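Fluvirucin B1 DH domain from module 1 (Actinomadura vulgaris, PDB 6OBV) is a polyketide synthase dehydratase domain that probably eliminates water from a beta-hydroxyacyl intermediate during fluvirucin B1 biosynthesis. Local coordinates at residues Y187-A192 with A233-G238; E214-E219 with G224-L229. All blocks are in the same frame, centred on the assembly; numbering follows the deposited sequence.

Along the chain, both segments of contact 2 fall between the two segments of contact 1, in the order 187-192, 214-219, 224-229, 233-238. All four segments belong to the later part of the chain, which forms the second half of the double hotdog fold of polyketide synthase dehydratases. The centres of the two contacts lie about 14 Å apart, and they touch where Ala192 CB packs 3.5 Å from Glu216 OE1. Helix 227-232 joins them: contact 2 holds its N-terminal end, while contact 1 involves His235, just beyond its C-terminal end. Between them this helix carries Asp231, consistent with contact 2 fixing the helix start and contact 1 packing beside the presumed active site.

Contact 1 (Y187-A192 with A233-G238); sequences YGYGPA and ALHATG
Tyr189, from the GYxYGP motif of polyketide synthase dehydratases, stacks on His235, the last histidine of the HPALLDxxxH sequence in the second hotdog of this double hotdog fold. The two side chains approach from opposite directions and meet face to face, with centroids 4.2 Å apart and planes tilted by 29°. The overlap is offset: the imidazole lies over the hydroxyl-bearing end of the ring, with His235 NE2 3.4 Å from Tyr189 CZ and 3.6 Å from Tyr189 OH. Tyr189 sends its ring across from the end of strand 187-189, CG lying anti to the carbonyl carbon (chi1 -69°). The backbones themselves stay well separated, 10.1 Å between the CA atoms of Tyr189 and His235, which leaves the rings to make the whole contact.

Bonds to both ring nitrogens fix the rotation of the imidazole: ND1 is hydrogen-bonded to Tyr179 OH of helix 178-185, and NE2 to Asp231 OD2, one turn back. In related dehydratases the aspartate of this signature takes part in catalysis, so His235 probably positions Asp231, with Tyr189 packed against the histidine of this pair. Beside NE2, His235 CE1 lies over the same face of the phenol ring, 3.9 Å from Tyr189 CZ.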
loop_
_atom_site.group_PDB
_atom_site.type_symbol
_atom_site.label_atom_id
_atom_site.label_comp_id
_atom_site.label_asym_id
_atom_site.label_seq_id
_atom_site.Cartn_x
_atom_site.Cartn_y
_atom_site.Cartn_z
ATOM N N TYR A 187 1.149 -27.165 -25.044
ATOM C CA TYR A 187 0.364 -26.377 -24.099
ATOM C C TYR A 187 -0.065 -27.216 -22.904
ATOM O O TYR A 187 -0.359 -28.407 -23.026
ATOM C CB TYR A 187 -0.872 -25.788 -24.777
ATOM C CG TYR A 187 -0.579 -24.704 -25.795
ATOM C CD1 TYR A 187 -0.423 -23.378 -25.414
ATOM C CD2 TYR A 187 -0.469 -25.014 -27.144
ATOM C CE1 TYR A 187 -0.154 -22.387 -26.355
ATOM C CE2 TYR A 187 -0.199 -24.042 -28.087
ATOM C CZ TYR A 187 -0.042 -22.733 -27.692
ATOM O OH TYR A 187 0.225 -21.784 -28.654
ATOM N N GLY A 188 -0.096 -26.581 -21.740
ATOM C CA GLY A 188 -0.575 -27.216 -20.530
ATOM C C GLY A 188 -1.855 -26.559 -20.061
ATOM O O GLY A 188 -1.832 -25.583 -19.307
ATOM N N TYR A 189 -2.983 -27.076 -20.528
ATOM C CA TYR A 189 -4.304 -26.561 -20.184
ATOM C C TYR A 189 -5.013 -27.640 -19.369
ATOM O O TYR A 189 -5.552 -28.601 -19.932
ATOM C CB TYR A 189 -5.093 -26.209 -21.439
ATOM C CG TYR A 189 -4.597 -25.015 -22.233
ATOM C CD1 TYR A 189 -4.242 -23.832 -21.605
ATOM C CD2 TYR A 189 -4.505 -25.070 -23.618
ATOM C CE1 TYR A 189 -3.790 -22.746 -22.325
ATOM C CE2 TYR A 189 -4.064 -23.984 -24.345
ATOM C CZ TYR A 189 -3.714 -22.825 -23.703
ATOM O OH TYR A 189 -3.278 -21.728 -24.432
ATOM N N GLY A 190 -5.005 -27.493 -18.045
ATOM C CA GLY A 190 -5.779 -28.349 -17.193
ATOM C C GLY A 190 -7.270 -28.052 -17.305
ATOM O O GLY A 190 -7.698 -27.158 -18.055
ATOM N N PRO A 191 -8.077 -28.789 -16.522
ATOM C CA PRO A 191 -9.549 -28.691 -16.655
ATOM C C PRO A 191 -10.125 -27.276 -16.604
ATOM O O PRO A 191 -11.024 -26.957 -17.394
ATOM C CB PRO A 191 -10.050 -29.536 -15.477
ATOM C CG PRO A 191 -8.934 -30.508 -15.207
ATOM C CD PRO A 191 -7.670 -29.756 -15.486
ATOM N N ALA A 192 -9.642 -26.415 -15.704
ATOM C CA ALA A 192 -10.219 -25.077 -15.584
ATOM C C ALA A 192 -10.009 -24.223 -16.832
ATOM O O ALA A 192 -10.768 -23.268 -17.053
ATOM C CB ALA A 192 -9.629 -24.353 -14.369
ATOM N N ALA A 233 -11.058 -18.072 -24.381
ATOM C CA ALA A 233 -11.543 -17.306 -25.514
ATOM C C ALA A 233 -10.482 -17.162 -26.593
ATOM O O ALA A 233 -10.807 -16.849 -27.743
ATOM C CB ALA A 233 -11.999 -15.936 -25.024
ATOM N N LEU A 234 -9.219 -17.359 -26.243
ATOM C CA LEU A 234 -8.135 -17.292 -27.203
ATOM C C LEU A 234 -7.845 -18.628 -27.863
ATOM O O LEU A 234 -7.090 -18.664 -28.839
ATOM C CB LEU A 234 -6.855 -16.788 -26.526
ATOM C CG LEU A 234 -6.961 -15.585 -25.599
ATOM C CD1 LEU A 234 -5.594 -15.283 -25.009
ATOM C CD2 LEU A 234 -7.515 -14.390 -26.356
ATOM N N HIS A 235 -8.422 -19.720 -27.355
ATOM C CA HIS A 235 -8.036 -21.049 -27.826
ATOM C C HIS A 235 -8.513 -21.340 -29.244
ATOM O O HIS A 235 -7.868 -22.113 -29.956
ATOM C CB HIS A 235 -8.569 -22.097 -26.856
ATOM C CG HIS A 235 -7.955 -21.988 -25.499
ATOM N ND1 HIS A 235 -8.270 -22.835 -24.462
ATOM C CD2 HIS A 235 -7.032 -21.121 -25.015
ATOM C CE1 HIS A 235 -7.567 -22.497 -23.393
ATOM N NE2 HIS A 235 -6.811 -21.456 -23.701
ATOM N N ALA A 236 -9.621 -20.751 -29.673
ATOM C CA ALA A 236 -10.173 -21.102 -30.978
ATOM C C ALA A 236 -9.404 -20.476 -32.134
ATOM O O ALA A 236 -9.560 -20.925 -33.275
ATOM C CB ALA A 236 -11.635 -20.679 -31.059
ATOM N N THR A 237 -8.565 -19.472 -31.864
ATOM C CA THR A 237 -7.868 -18.762 -32.933
ATOM C C THR A 237 -6.851 -19.637 -33.641
ATOM O O THR A 237 -6.535 -19.387 -34.811
ATOM C CB THR A 237 -7.170 -17.530 -32.378
ATOM O OG1 THR A 237 -6.564 -17.867 -31.130
ATOM C CG2 THR A 237 -8.152 -16.452 -32.141
ATOM N N GLY A 238 -6.307 -20.645 -32.952
ATOM C CA GLY A 238 -5.326 -21.529 -33.578
ATOM C C GLY A 238 -5.885 -22.447 -34.650
ATOM O O GLY A 238 -5.098 -23.061 -35.383
#

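Contact 2 (E214-E219 with G224-L229); sequences EREAAE and GIHPAL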
loop_
_atom_site.group_PDB
_atom_site.type_symbol
_atom_site.label_atom_id
_atom_site.label_comp_id
_atom_site.label_asym_id
_atom_site.label_seq_id
_atom_site.Cartn_x
_atom_site.Cartn_y
_atom_site.Cartn_z
ATOM N N GLU A 214 -17.695 -25.672 -13.507
ATOM C CA GLU A 214 -18.550 -25.229 -12.410
ATOM C C GLU A 214 -17.735 -24.581 -11.292
ATOM O O GLU A 214 -18.170 -23.578 -10.709
ATOM C CB GLU A 214 -19.396 -26.395 -11.899
ATOM C CG GLU A 214 -20.709 -26.538 -12.693
ATOM C CD GLU A 214 -21.522 -27.775 -12.337
ATOM O OE1 GLU A 214 -21.212 -28.858 -12.884
ATOM O OE2 GLU A 214 -22.483 -27.664 -11.533
ATOM N N ARG A 215 -16.524 -25.088 -11.019
ATOM C CA ARG A 215 -15.735 -24.528 -9.918
ATOM C C ARG A 215 -15.393 -23.064 -10.164
ATOM O O ARG A 215 -15.471 -22.239 -9.245
ATOM C CB ARG A 215 -14.452 -25.334 -9.687
ATOM C CG ARG A 215 -13.791 -25.061 -8.318
ATOM C CD ARG A 215 -12.478 -25.828 -8.153
ATOM N NE ARG A 215 -11.604 -25.554 -9.289
ATOM C CZ ARG A 215 -10.463 -26.184 -9.547
ATOM N NH1 ARG A 215 -10.029 -27.150 -8.745
ATOM N NH2 ARG A 215 -9.755 -25.841 -10.617
ATOM N N GLU A 216 -15.022 -22.720 -11.396
ATOM C CA GLU A 216 -14.695 -21.339 -11.737
ATOM C C GLU A 216 -15.946 -20.503 -11.991
ATOM O O GLU A 216 -15.935 -19.286 -11.747
ATOM C CB GLU A 216 -13.783 -21.306 -12.969
ATOM C CG GLU A 216 -12.332 -21.683 -12.673
ATOM C CD GLU A 216 -12.173 -23.134 -12.297
ATOM O OE1 GLU A 216 -12.784 -23.970 -12.987
ATOM O OE2 GLU A 216 -11.457 -23.432 -11.306
ATOM N N ALA A 217 -17.023 -21.129 -12.484
ATOM C CA ALA A 217 -18.283 -20.414 -12.663
ATOM C C ALA A 217 -18.815 -19.870 -11.346
ATOM O O ALA A 217 -19.447 -18.809 -11.325
ATOM C CB ALA A 217 -19.326 -21.331 -13.306
ATOM N N ALA A 218 -18.568 -20.578 -10.237
ATOM C CA ALA A 218 -19.063 -20.130 -8.941
ATOM C C ALA A 218 -18.384 -18.848 -8.476
ATOM O O ALA A 218 -18.994 -18.055 -7.752
ATOM C CB ALA A 218 -18.864 -21.224 -7.895
ATOM N N GLU A 219 -17.126 -18.637 -8.847
ATOM C CA GLU A 219 -16.393 -17.455 -8.420
ATOM C C GLU A 219 -16.252 -16.427 -9.539
ATOM O O GLU A 219 -15.522 -15.449 -9.378
ATOM C CB GLU A 219 -15.011 -17.853 -7.867
ATOM C CG GLU A 219 -14.179 -18.768 -8.782
ATOM C CD GLU A 219 -12.656 -18.538 -8.694
ATOM O OE1 GLU A 219 -12.194 -17.640 -7.946
ATOM O OE2 GLU A 219 -11.911 -19.250 -9.404
ATOM N N GLY A 224 -13.664 -9.164 -13.100
ATOM C CA GLY A 224 -14.023 -8.417 -14.287
ATOM C C GLY A 224 -14.346 -9.385 -15.411
ATOM O O GLY A 224 -15.443 -9.362 -15.967
ATOM N N ILE A 225 -13.387 -10.246 -15.750
ATOM C CA ILE A 225 -13.645 -11.454 -16.527
ATOM C C ILE A 225 -12.674 -12.518 -16.031
ATOM O O ILE A 225 -11.459 -12.278 -15.972
ATOM C CB ILE A 225 -13.533 -11.223 -18.052
ATOM C CG1 ILE A 225 -14.051 -12.481 -18.778
ATOM C CG2 ILE A 225 -12.082 -10.834 -18.459
ATOM C CD1 ILE A 225 -14.331 -12.371 -20.283
ATOM N N HIS A 226 -13.203 -13.680 -15.621
ATOM C CA HIS A 226 -12.354 -14.715 -15.047
ATOM C C HIS A 226 -11.153 -14.955 -15.962
ATOM O O HIS A 226 -11.335 -15.163 -17.170
ATOM C CB HIS A 226 -13.131 -16.021 -14.837
ATOM C CG HIS A 226 -12.455 -16.983 -13.900
ATOM N ND1 HIS A 226 -11.177 -17.459 -14.110
ATOM C CD2 HIS A 226 -12.876 -17.541 -12.742
ATOM C CE1 HIS A 226 -10.845 -18.277 -13.126
ATOM N NE2 HIS A 226 -11.855 -18.339 -12.279
ATOM N N PRO A 227 -9.928 -14.868 -15.449
ATOM C CA PRO A 227 -8.756 -15.105 -16.312
ATOM C C PRO A 227 -8.816 -16.428 -17.068
ATOM O O PRO A 227 -8.296 -16.509 -18.189
ATOM C CB PRO A 227 -7.580 -15.051 -15.324
ATOM C CG PRO A 227 -8.060 -14.121 -14.234
ATOM C CD PRO A 227 -9.550 -14.378 -14.109
ATOM N N ALA A 228 -9.451 -17.464 -16.507
ATOM C CA ALA A 228 -9.556 -18.719 -17.242
ATOM C C ALA A 228 -10.570 -18.627 -18.364
ATOM O O ALA A 228 -10.425 -19.320 -19.381
ATOM C CB ALA A 228 -9.928 -19.874 -16.308
ATOM N N LEU A 229 -11.602 -17.792 -18.207
ATOM C CA LEU A 229 -12.558 -17.597 -19.293
ATOM C C LEU A 229 -11.953 -16.775 -20.421
ATOM O O LEU A 229 -12.154 -17.091 -21.596
ATOM C CB LEU A 229 -13.832 -16.929 -18.778
ATOM C CG LEU A 229 -14.926 -16.703 -19.823
ATOM C CD1 LEU A 229 -15.309 -17.995 -20.525
ATOM C CD2 LEU A 229 -16.171 -16.066 -19.181
#
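His226 and Glu219 form a histidine-carboxylate hydrogen bond at the start of helix 227-232, whose N-cap and first turns carry the HPALLD sequence of the double hotdog dehydratases. His226 NE2 donates to Glu219 OE2 over 3.0 Å, with an N-H...O angle of 158°. The acceptor lies near the plane of the imidazole, but the donor comes to the carboxylate from above its plane, the two groups being turned 84° apart. Glu219 reaches the ring from the end of helix 214-218 with CG between its backbone N and carbonyl carbon.

A second hydrogen bond makes His226 an N-cap: its ND1 accepts from Ala228 N at 3.0 Å, in the ring plane. Donor at NE2 and acceptor at ND1, the ring is held at both nitrogens, and its rotation is fixed between the two helices.

Packing comes from Glu216, whose CG lies 3.4 Å from His226 NE2, while Trp65 meets the histidine ring edge-to-face. The bend at chi2 (68°) carries the Glu216 carboxylate away from the ring and into a salt bridge with Arg215, which grips it side-on. Both NE, at 2.9 Å, and NH2, at 3.0 Å, of Arg215 donate to the single atom Glu216 OE2.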